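Local structure of succinylglutamate desuccinylase/aspartoacylase (Ruegeria sp. TM1040, 3NA6) at residues Tyr27-Asp30 with Asp31-Trp34; Phe91-Pro94 with Ala95-Ala98; Arg132-Leu135 with Pro136-Asp139; Lys165-Gln168 with Asp169-Ala173; Gly228-Asn231 with Val232-Phe236. The protein probably hydrolyses an N-acyl amino acid, as metal-dependent hydrolases of the succinylglutamate desuccinylase/aspartoacylase family do. One frame throughout, in Å; residues are numbered along the deposited sequence. Where two conformers were deposited one is given.

Interaction 1 (Tyr27-Asp30 with Asp31-Trp34); sequences YSRD and DSAW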
# COMPACT_ATOMS: atom_id res chain seq x y z
N TYR A 27 -20.32 1.51 -12.12
CA TYR A 27 -19.23 1.88 -11.18
C TYR A 27 -18.05 2.39 -12.00
O TYR A 27 -17.25 1.61 -12.53
CB TYR A 27 -18.87 0.68 -10.28
CG TYR A 27 -17.64 0.85 -9.42
CD1 TYR A 27 -17.38 2.05 -8.78
CD2 TYR A 27 -16.76 -0.21 -9.22
CE1 TYR A 27 -16.24 2.22 -8.02
CE2 TYR A 27 -15.62 -0.06 -8.45
CZ TYR A 27 -15.36 1.16 -7.86
OH TYR A 27 -14.23 1.34 -7.09
N SER A 28 -18.00 3.71 -12.16
CA SER A 28 -16.93 4.36 -12.88
C SER A 28 -15.75 4.63 -11.94
O SER A 28 -15.94 5.20 -10.89
CB SER A 28 -17.45 5.66 -13.45
OG SER A 28 -16.41 6.35 -14.09
N ARG A 29 -14.54 4.23 -12.30
CA ARG A 29 -13.38 4.47 -11.43
C ARG A 29 -12.09 4.46 -12.24
O ARG A 29 -12.16 4.23 -13.45
CB ARG A 29 -13.33 3.47 -10.27
CG ARG A 29 -12.95 2.02 -10.66
CD ARG A 29 -14.08 1.23 -11.28
NE ARG A 29 -13.67 -0.17 -11.48
CZ ARG A 29 -14.42 -1.11 -12.05
NH1 ARG A 29 -15.64 -0.85 -12.47
NH2 ARG A 29 -13.94 -2.32 -12.17
N ASP A 30 -10.94 4.72 -11.60
CA ASP A 30 -9.68 4.93 -12.34
C ASP A 30 -9.39 3.76 -13.31
O ASP A 30 -9.00 4.00 -14.43
CB ASP A 30 -8.48 5.05 -11.40
CG ASP A 30 -8.47 6.37 -10.61
OD1 ASP A 30 -9.21 7.31 -10.92
OD2 ASP A 30 -7.68 6.42 -9.65
N ASP A 31 -9.57 2.52 -12.84
CA ASP A 31 -9.26 1.33 -13.66
C ASP A 31 -10.41 0.83 -14.55
O ASP A 31 -10.27 -0.19 -15.22
CB ASP A 31 -8.69 0.20 -12.80
CG ASP A 31 -9.74 -0.50 -11.97
OD1 ASP A 31 -10.94 -0.18 -12.08
OD2 ASP A 31 -9.35 -1.38 -11.20
N SER A 32 -11.53 1.55 -14.56
CA SER A 32 -12.62 1.30 -15.51
C SER A 32 -13.57 2.46 -15.57
O SER A 32 -14.49 2.55 -14.74
CB SER A 32 -13.41 0.02 -15.15
OG SER A 32 -14.27 -0.28 -16.22
N ALA A 33 -13.39 3.34 -16.55
CA ALA A 33 -14.19 4.55 -16.68
C ALA A 33 -15.65 4.20 -16.94
O ALA A 33 -16.55 4.87 -16.46
CB ALA A 33 -13.65 5.45 -17.82
N TRP A 34 -15.89 3.12 -17.68
CA TRP A 34 -17.26 2.77 -18.04
C TRP A 34 -17.56 1.39 -17.49
O TRP A 34 -17.96 0.49 -18.24
CB TRP A 34 -17.33 2.73 -19.57
CG TRP A 34 -18.65 3.06 -20.18
CD1 TRP A 34 -19.90 2.87 -19.65
CD2 TRP A 34 -18.85 3.64 -21.48
NE1 TRP A 34 -20.87 3.29 -20.54
CE2 TRP A 34 -20.25 3.76 -21.68
CE3 TRP A 34 -17.98 4.03 -22.51
CZ2 TRP A 34 -20.79 4.28 -22.84
CZ3 TRP A 34 -18.52 4.54 -23.66
CH2 TRP A 34 -19.92 4.67 -23.82
O HOH W 1 -11.61 -2.92 -10.74
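Arg29 and Asp31 meet through a salt bridge at the tip of the hairpin loop between strands 17-26 and 36-46, NE lying 2.8 Å from OD1 of Asp31. The hydrogen bond within it is weak, bent to 130°, and the guanidinium and carboxylate planes stand 64° apart. CG of Arg29 lies between the backbone N and the carbonyl carbon (chi1 72°) and the chain bends at chi2, which folds the arginine back over the turn. Water 1 closes the ring, accepting from Arg29 NH2 and donating to Asp31 OD2. The other terminal nitrogen, NH1, gives a straighter bond of 2.9 Å to Tyr27 O. Van der Waals packing adds Ser32 CB over the centre of one guanidinium face. The backbone frame is a type I beta turn from Arg29 to Ser32, an antiparallel hydrogen-bonded pair with Arg29 N to Ser32 O and Ser32 N to Arg29 O both at 3.0 Å. A leucine in place of Arg29 would probably leave Asp31 without its charged mate and Tyr27 O without its side-chain donor. Ser28 OG donates to Ala33 O over 2.8 Å. Ser32 OG bonds Asp321 and Asp30 reaches Thr102, both of the second subunit.

Interaction 2 (Phe91-Pro94 with Ala95-Ala98); sequences FNYP and AFRA
Tyr93 and Arg97, one helical turn apart, lie side by side and point the same way, and they divide this short helix into a close-packed part and a more open one. The close part is at the start of the helix. Asn92 holds the N-cap position, and its OD1 accepts a weak capping bond from Ala95 N over 3.4 Å. With CG anti to the backbone N (chi1 -169°), the amide is brought alongside the first turn, where its CG rests 3.5 Å from Ala95 CB. Asn92 O takes the first regular helical bond, from Phe96 N, and Tyr93 O receives Arg97 N in the same manner. The Phe96 ring meets the Tyr93 ring obliquely at 4.2 Å between CD2 and CD1, and its stacking on Tyr90 ties the buried side to the segment that follows strand 83-88.

The Arg97 side is looser. Its chain, bent at chi2 and chi3, folds over the tyrosine so that CG sits 3.8 Å from the ring centroid, 25° off the normal, a CH-pi contact. Beyond it NH1 comes 2.7 Å from Tyr93 OH, but the bond is weak, with an angle of only 121° at the hydrogen. Arg97 stays exposed in the assembly, although Asp291 of the third subunit and Asp265 of the second pack near it. Asn92 also centres an inverse gamma turn, and the whole is an asparagine N-cap with a weak capping bond, starting helix 93-97 after strand 83-88 in the family's catalytic domain.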
# COMPACT_ATOMS: atom_id res chain seq x y z
N PHE A 91 -24.06 -11.08 -1.57
CA PHE A 91 -24.86 -9.87 -1.38
C PHE A 91 -23.97 -8.61 -1.42
O PHE A 91 -24.17 -7.75 -2.25
CB PHE A 91 -25.58 -10.05 -0.06
CG PHE A 91 -26.64 -9.03 0.28
CD1 PHE A 91 -27.13 -8.10 -0.61
CD2 PHE A 91 -27.18 -9.06 1.56
CE1 PHE A 91 -28.10 -7.21 -0.23
CE2 PHE A 91 -28.18 -8.18 1.94
CZ PHE A 91 -28.63 -7.27 1.07
N ASN A 92 -22.99 -8.49 -0.54
CA ASN A 92 -21.99 -7.44 -0.73
C ASN A 92 -20.91 -8.02 -1.61
O ASN A 92 -19.82 -8.40 -1.14
CB ASN A 92 -21.40 -6.91 0.57
CG ASN A 92 -20.58 -5.66 0.35
OD1 ASN A 92 -20.24 -5.34 -0.80
ND2 ASN A 92 -20.32 -4.92 1.42
N TYR A 93 -21.21 -8.06 -2.89
CA TYR A 93 -20.38 -8.75 -3.84
C TYR A 93 -18.93 -8.26 -3.82
O TYR A 93 -18.00 -9.07 -3.75
CB TYR A 93 -21.00 -8.72 -5.24
CG TYR A 93 -20.17 -9.47 -6.27
CD1 TYR A 93 -19.86 -10.81 -6.12
CD2 TYR A 93 -19.66 -8.80 -7.37
CE1 TYR A 93 -19.11 -11.47 -7.06
CE2 TYR A 93 -18.88 -9.46 -8.31
CZ TYR A 93 -18.62 -10.79 -8.14
OH TYR A 93 -17.86 -11.41 -9.08
N PRO A 94 -18.72 -6.94 -3.82
CA PRO A 94 -17.33 -6.48 -3.73
C PRO A 94 -16.60 -6.95 -2.49
O PRO A 94 -15.42 -7.35 -2.60
CB PRO A 94 -17.47 -4.95 -3.80
CG PRO A 94 -18.74 -4.76 -4.60
CD PRO A 94 -19.65 -5.82 -4.05
N ALA A 95 -17.28 -6.97 -1.33
CA ALA A 95 -16.66 -7.46 -0.10
C ALA A 95 -16.34 -8.94 -0.28
O ALA A 95 -15.24 -9.40 0.06
CB ALA A 95 -17.55 -7.26 1.13
N PHE A 96 -17.28 -9.69 -0.84
CA PHE A 96 -17.02 -11.12 -1.09
C PHE A 96 -15.80 -11.33 -1.99
O PHE A 96 -14.93 -12.16 -1.69
CB PHE A 96 -18.24 -11.82 -1.66
CG PHE A 96 -17.95 -13.18 -2.14
CD1 PHE A 96 -17.77 -14.21 -1.24
CD2 PHE A 96 -17.80 -13.44 -3.50
CE1 PHE A 96 -17.44 -15.47 -1.67
CE2 PHE A 96 -17.50 -14.72 -3.93
CZ PHE A 96 -17.31 -15.74 -3.01
N ARG A 97 -15.70 -10.59 -3.08
CA ARG A 97 -14.54 -10.75 -3.93
C ARG A 97 -13.21 -10.43 -3.23
O ARG A 97 -12.21 -11.00 -3.61
CB ARG A 97 -14.66 -9.91 -5.21
CG ARG A 97 -15.70 -10.45 -6.22
CD ARG A 97 -15.55 -11.99 -6.61
NE ARG A 97 -14.47 -12.36 -7.55
CZ ARG A 97 -14.35 -11.95 -8.82
NH1 ARG A 97 -15.21 -11.08 -9.37
NH2 ARG A 97 -13.34 -12.39 -9.55
N ALA A 98 -13.22 -9.57 -2.22
CA ALA A 98 -12.02 -9.23 -1.45
C ALA A 98 -11.81 -10.11 -0.22
O ALA A 98 -10.92 -9.84 0.55
CB ALA A 98 -12.06 -7.73 -0.99

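Interaction 3 (Arg132-Leu135 with Pro136-Asp139); sequences RTLL and PMAD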
# COMPACT_ATOMS: atom_id res chain seq x y z
N ARG A 132 -35.86 -0.72 -1.98
CA ARG A 132 -36.97 -0.18 -2.78
C ARG A 132 -37.40 -1.04 -3.96
O ARG A 132 -38.51 -0.87 -4.46
CB ARG A 132 -36.62 1.24 -3.27
CG ARG A 132 -36.51 2.24 -2.09
CD ARG A 132 -36.56 3.70 -2.53
NE ARG A 132 -35.45 3.97 -3.44
CZ ARG A 132 -35.52 4.56 -4.62
NH1 ARG A 132 -36.67 5.05 -5.08
NH2 ARG A 132 -34.43 4.69 -5.34
N THR A 133 -36.56 -1.97 -4.42
CA THR A 133 -36.92 -2.76 -5.58
C THR A 133 -37.13 -4.22 -5.23
O THR A 133 -38.20 -4.76 -5.48
CB THR A 133 -35.90 -2.61 -6.73
OG1 THR A 133 -35.76 -1.22 -7.03
CG2 THR A 133 -36.36 -3.35 -8.00
N LEU A 134 -36.15 -4.88 -4.62
CA LEU A 134 -36.28 -6.30 -4.38
C LEU A 134 -37.17 -6.65 -3.18
O LEU A 134 -38.08 -7.47 -3.31
CB LEU A 134 -34.91 -6.95 -4.25
CG LEU A 134 -34.01 -6.90 -5.49
CD1 LEU A 134 -32.75 -7.71 -5.21
CD2 LEU A 134 -34.80 -7.47 -6.70
N LEU A 135 -36.92 -6.06 -2.02
CA LEU A 135 -37.72 -6.38 -0.83
C LEU A 135 -39.22 -6.17 -1.06
O LEU A 135 -40.00 -7.00 -0.62
CB LEU A 135 -37.27 -5.61 0.43
CG LEU A 135 -36.07 -6.24 1.17
CD1 LEU A 135 -35.55 -5.36 2.34
CD2 LEU A 135 -36.48 -7.62 1.64
N PRO A 136 -39.61 -5.10 -1.74
CA PRO A 136 -41.06 -5.00 -1.94
C PRO A 136 -41.69 -6.12 -2.77
O PRO A 136 -42.89 -6.29 -2.68
CB PRO A 136 -41.26 -3.64 -2.63
CG PRO A 136 -40.08 -2.81 -2.20
CD PRO A 136 -38.93 -3.84 -2.11
N MSE A 137 -40.90 -6.87 -3.54
CA MSE A 137 -41.46 -7.99 -4.27
C MSE A 137 -41.34 -9.28 -3.49
O MSE A 137 -41.85 -10.29 -3.93
CB MSE A 137 -40.78 -8.12 -5.63
CG MSE A 137 -41.13 -6.97 -6.55
SE MSE A 137 -40.59 -7.38 -8.36
CE MSE A 137 -38.95 -8.42 -7.98
N ALA A 138 -40.70 -9.24 -2.32
CA ALA A 138 -40.57 -10.43 -1.48
C ALA A 138 -41.59 -10.48 -0.37
O ALA A 138 -41.90 -9.46 0.23
CB ALA A 138 -39.17 -10.53 -0.87
N ASP A 139 -42.03 -11.69 -0.02
CA ASP A 139 -42.84 -11.90 1.17
C ASP A 139 -42.00 -12.22 2.41
O ASP A 139 -42.35 -11.84 3.56
CB ASP A 139 -43.83 -13.02 0.88
CG ASP A 139 -44.70 -12.69 -0.31
OD1 ASP A 139 -45.48 -11.73 -0.21
OD2 ASP A 139 -44.56 -13.35 -1.36
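The chain leaves helix 122-134 through a wider pi-type turn at 132-134, and two backbone bonds that each reach back three residues, as in a 3-10-type turn, carry it on toward strand 140-143, Met137 N to Leu134 O and Ala138 N to Leu135 O, both 2.9 Å long.

Pro136 is the residue round which the side chains arrange themselves. Its ring nitrogen has no hydrogen to give, and the ring lies back along the last turn, with CG 3.4 Å from Arg132 O and CD 3.6 Å from Thr133 O. CD also touches Leu135 CB at 3.5 Å. Met137, present as selenomethionine, has CG anti to the carbonyl carbon (chi1 -69°); in the conformer described, CE comes 4.4 Å from Leu134 CD2, a loose contact that is doubtful because a second conformer was deposited.

Leu134, Leu135 and Ala138 are buried against Leu53 of strand 51-55, and Leu135 also packs on helix 195-200. Arg132 points away from the turn and pairs with Asp128.

The chemistry is that of a helix terminus where proline supplies no backbone donor. Carbonyl oxygens are met there partly by carbon atoms, and Lys204, whose NZ bonds both Leu135 O and Ala138 O, brings a positive charge that is likely to balance the negative end of the helix dipole.

Interaction 4 (Lys165-Gln168 with Asp169-Ala173); sequences KVLQ and DACFA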
# COMPACT_ATOMS: atom_id res chain seq x y z
N LYS A 165 -46.11 -8.36 17.82
CA LYS A 165 -46.01 -9.71 18.42
C LYS A 165 -46.55 -10.81 17.51
O LYS A 165 -46.19 -11.98 17.66
CB LYS A 165 -46.67 -9.76 19.80
CG LYS A 165 -46.07 -8.77 20.83
CD LYS A 165 -44.56 -9.05 21.02
CE LYS A 165 -43.85 -8.02 21.90
NZ LYS A 165 -42.41 -8.30 21.86
N VAL A 166 -47.39 -10.45 16.55
CA VAL A 166 -47.88 -11.42 15.57
C VAL A 166 -46.72 -11.79 14.62
O VAL A 166 -46.47 -12.97 14.36
CB VAL A 166 -49.13 -10.90 14.81
CG1 VAL A 166 -49.53 -11.87 13.68
CG2 VAL A 166 -50.33 -10.68 15.83
N LEU A 167 -46.00 -10.79 14.12
CA LEU A 167 -44.82 -11.01 13.29
C LEU A 167 -43.72 -11.72 14.09
O LEU A 167 -43.02 -12.57 13.56
CB LEU A 167 -44.32 -9.68 12.73
CG LEU A 167 -43.07 -9.67 11.84
CD1 LEU A 167 -43.31 -10.54 10.64
CD2 LEU A 167 -42.74 -8.20 11.44
N GLN A 168 -43.58 -11.35 15.37
CA GLN A 168 -42.59 -11.96 16.22
C GLN A 168 -42.81 -13.46 16.27
O GLN A 168 -41.87 -14.24 16.16
CB GLN A 168 -42.65 -11.37 17.63
CG GLN A 168 -41.60 -11.94 18.62
CD GLN A 168 -41.73 -11.39 20.02
OE1 GLN A 168 -41.52 -10.19 20.25
NE2 GLN A 168 -42.09 -12.25 20.98
N ASP A 169 -44.07 -13.87 16.43
CA ASP A 169 -44.38 -15.28 16.48
C ASP A 169 -44.11 -15.94 15.13
O ASP A 169 -43.71 -17.09 15.10
CB ASP A 169 -45.83 -15.52 16.89
CG ASP A 169 -46.08 -15.28 18.37
OD1 ASP A 169 -45.09 -15.16 19.14
OD2 ASP A 169 -47.26 -15.24 18.75
N ALA A 170 -44.37 -15.24 14.03
CA ALA A 170 -44.13 -15.79 12.70
C ALA A 170 -42.63 -16.00 12.48
O ALA A 170 -42.19 -17.06 11.99
CB ALA A 170 -44.71 -14.85 11.62
N CYS A 171 -41.84 -14.99 12.86
CA CYS A 171 -40.38 -15.11 12.80
C CYS A 171 -39.85 -16.25 13.67
O CYS A 171 -38.98 -16.99 13.25
CB CYS A 171 -39.72 -13.79 13.20
SG CYS A 171 -39.99 -12.41 12.03
N PHE A 172 -40.40 -16.38 14.87
CA PHE A 172 -40.00 -17.47 15.78
C PHE A 172 -40.26 -18.87 15.16
O PHE A 172 -39.42 -19.79 15.23
CB PHE A 172 -40.76 -17.32 17.12
CG PHE A 172 -40.43 -18.39 18.13
CD1 PHE A 172 -39.29 -18.31 18.92
CD2 PHE A 172 -41.26 -19.48 18.29
CE1 PHE A 172 -38.99 -19.34 19.84
CE2 PHE A 172 -40.96 -20.49 19.21
CZ PHE A 172 -39.82 -20.41 19.97
N ALA A 173 -41.44 -19.02 14.57
CA ALA A 173 -41.82 -20.27 13.91
C ALA A 173 -40.87 -20.58 12.76
O ALA A 173 -40.45 -21.74 12.58
CB ALA A 173 -43.27 -20.21 13.42
O HOH W 2 -45.17 -12.90 20.20
O HOH W 3 -42.48 -15.15 20.04
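Residues 165-173 form one unbroken run of alpha helix, in which Asp169, Ala170, Cys171 and Phe172 each donate a backbone hydrogen bond four residues back, the one from Cys171 N to Leu167 O being nearly straight at 173°.

On the solvent side a polar group gathers round Lys165, Gln168 and Asp169. Lys165 NZ donates to Gln168 OE1 over 2.6 Å, an oxygen that also accepts from the backbone of Leu162, while NZ has a second bond to Leu162 O. The glutamine reaches that site because its CG is anti to the backbone N (chi1 -179°) and the chain runs extended beyond it. Its other branch, NE2, gives a hydrogen to water 3 at 3.1 Å, and that water donates in turn to Asp169 OD1 at 2.8 Å. Water 2 reaches the same oxygen from the backbone side, donating both to Lys165 O and to OD1. Two waters therefore grip one carboxylate oxygen and connect it with the glutamine amide and with the first turn.

The inward side is apolar. Leu167 CD1 lies 4.1 Å from Cys171 SG, one turn further on, and both side chains are buried. Leu167 and Ala170 rest on Val205 of strand 205-210. Between the two sides, Gln168 and Phe172 touch Gln185 of strand 182-186.

Water-linked polar residues along one flank and apolar or weakly polar ones, Leu167, Ala170 and Cys171, along another make this an amphipathic helix, here the connecting helix of the beta-alpha-beta unit formed by strand 156-160, helix 165-178 and strand 182-186.

Interaction 5 (Gly228-Asn231 with Val232-Phe236); sequences GLRN and VLIHF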
# COMPACT_ATOMS: atom_id res chain seq x y z
N GLY A 228 -31.28 -26.00 6.89
CA GLY A 228 -32.03 -24.85 7.38
C GLY A 228 -32.73 -24.13 6.23
O GLY A 228 -33.89 -23.80 6.35
N LEU A 229 -32.03 -23.94 5.12
CA LEU A 229 -32.57 -23.27 3.93
C LEU A 229 -33.71 -24.06 3.32
O LEU A 229 -34.81 -23.52 3.06
CB LEU A 229 -31.50 -23.08 2.88
CG LEU A 229 -31.84 -22.40 1.55
CD1 LEU A 229 -32.52 -21.03 1.85
CD2 LEU A 229 -30.57 -22.26 0.61
N ARG A 230 -33.49 -25.36 3.14
CA ARG A 230 -34.52 -26.22 2.61
C ARG A 230 -35.72 -26.25 3.56
O ARG A 230 -36.87 -26.07 3.11
CB ARG A 230 -33.98 -27.62 2.34
CG ARG A 230 -35.01 -28.53 1.67
CD ARG A 230 -34.44 -29.95 1.38
NE ARG A 230 -35.52 -30.88 1.05
CZ ARG A 230 -36.26 -31.58 1.92
NH1 ARG A 230 -36.05 -31.52 3.24
NH2 ARG A 230 -37.23 -32.36 1.46
N ASN A 231 -35.47 -26.46 4.85
CA ASN A 231 -36.54 -26.42 5.84
C ASN A 231 -37.39 -25.15 5.78
O ASN A 231 -38.63 -25.25 5.76
CB ASN A 231 -36.03 -26.57 7.25
CG ASN A 231 -35.67 -28.02 7.63
OD1 ASN A 231 -35.96 -28.97 6.91
ND2 ASN A 231 -35.03 -28.18 8.77
N VAL A 232 -36.76 -23.96 5.80
CA VAL A 232 -37.56 -22.73 5.80
C VAL A 232 -38.31 -22.57 4.47
O VAL A 232 -39.46 -22.10 4.46
CB VAL A 232 -36.78 -21.45 6.19
CG1 VAL A 232 -36.17 -21.61 7.59
CG2 VAL A 232 -35.71 -21.12 5.16
N LEU A 233 -37.69 -22.97 3.37
CA LEU A 233 -38.38 -22.92 2.08
C LEU A 233 -39.61 -23.85 2.01
O LEU A 233 -40.61 -23.51 1.35
CB LEU A 233 -37.40 -23.15 0.91
CG LEU A 233 -36.36 -22.04 0.66
CD1 LEU A 233 -35.44 -22.40 -0.51
CD2 LEU A 233 -37.01 -20.68 0.46
N ILE A 234 -39.55 -25.00 2.68
CA ILE A 234 -40.74 -25.86 2.86
C ILE A 234 -41.78 -25.16 3.77
O ILE A 234 -42.96 -25.13 3.45
CB ILE A 234 -40.37 -27.25 3.44
CG1 ILE A 234 -39.55 -28.05 2.41
CG2 ILE A 234 -41.66 -28.06 3.80
CD1 ILE A 234 -38.82 -29.36 2.97
N HIS A 235 -41.32 -24.61 4.90
CA HIS A 235 -42.18 -23.86 5.84
C HIS A 235 -42.93 -22.73 5.12
O HIS A 235 -44.14 -22.51 5.37
CB HIS A 235 -41.29 -23.29 6.98
CG HIS A 235 -42.02 -22.49 8.03
ND1 HIS A 235 -42.73 -23.07 9.06
CD2 HIS A 235 -42.12 -21.15 8.21
CE1 HIS A 235 -43.23 -22.12 9.83
NE2 HIS A 235 -42.88 -20.95 9.34
N PHE A 236 -42.24 -22.05 4.20
CA PHE A 236 -42.84 -20.95 3.43
C PHE A 236 -43.66 -21.43 2.23
O PHE A 236 -44.22 -20.60 1.49
CB PHE A 236 -41.75 -19.98 2.94
CG PHE A 236 -40.99 -19.26 4.04
CD1 PHE A 236 -41.64 -18.75 5.17
CD2 PHE A 236 -39.62 -19.04 3.92
CE1 PHE A 236 -40.94 -18.05 6.15
CE2 PHE A 236 -38.92 -18.34 4.92
CZ PHE A 236 -39.59 -17.87 6.04
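Ile234 lays its CD1 methyl over one face of the Arg230 guanidinium, 3.4 Å above the plane and offset toward the rim. CZ and NH1 of the arginine are both 3.5 Å from that methyl. The arginine gets there by stretching out from CG to NE, with CG anti to the backbone N (chi1 -175°), while Ile234 turns CG1 to the side of its own backbone N and extends CD1 across. The polar end is occupied too, since NH1 donates to the backbone oxygen of Glu242. A serine at Arg230 would probably leave Glu242 O without this donor and take away the guanidinium face on which the Ile234 methyl rests.

Leucines pair on another flank. Leu229 and Leu233 lie side by side, pointing the same way, with their CD1 atoms 4.0 Å apart, and both reach Leu72 of helix 64-75. These are neighbours one turn apart near the C-terminal end of helix 219-235, an alpha helix that packs on the central mixed sheet of the catalytic domain, flanked by helices 64-75 and 165-178. Regular backbone bonds run through it, from Val232 N to Gly228 O and on to His235 N with Asn231 O, each 2.9 Å.

Val232 keeps close to the preceding turn: CG2 is 3.3 Å from Leu229 O and CG1 is 3.4 Å from Gly228 O. Inward it meets Val142 of strand 140-143, and it also touches Phe178 of helix 165-178. Asn231 is buried, and its amide is held from outside the helix turn, ND2 bonding the backbone oxygen of Gln244.

How the interactions relate
The five contacts follow one another along the chain, and interactions 2 to 5 all fall within the family's catalytic domain. Interactions 4 and 5 touch: Ala173 O lies 3.9 Å from His235 CE1, where helix 165-178 packs against helix 219-235. Interaction 3 approaches both of them, with nearest atoms about 7 Å away in each case, and comes equally near interaction 2. Interaction 1 stands apart, its centre about 45 Å from that of interaction 4 across the chain. The bound calcium ion, at Thr82 and Gly237, is about 9 Å from the Ile234 side chain. Asn92 of interaction 2 lies near His59, Glu62 and His145, possibly a vacant metal site.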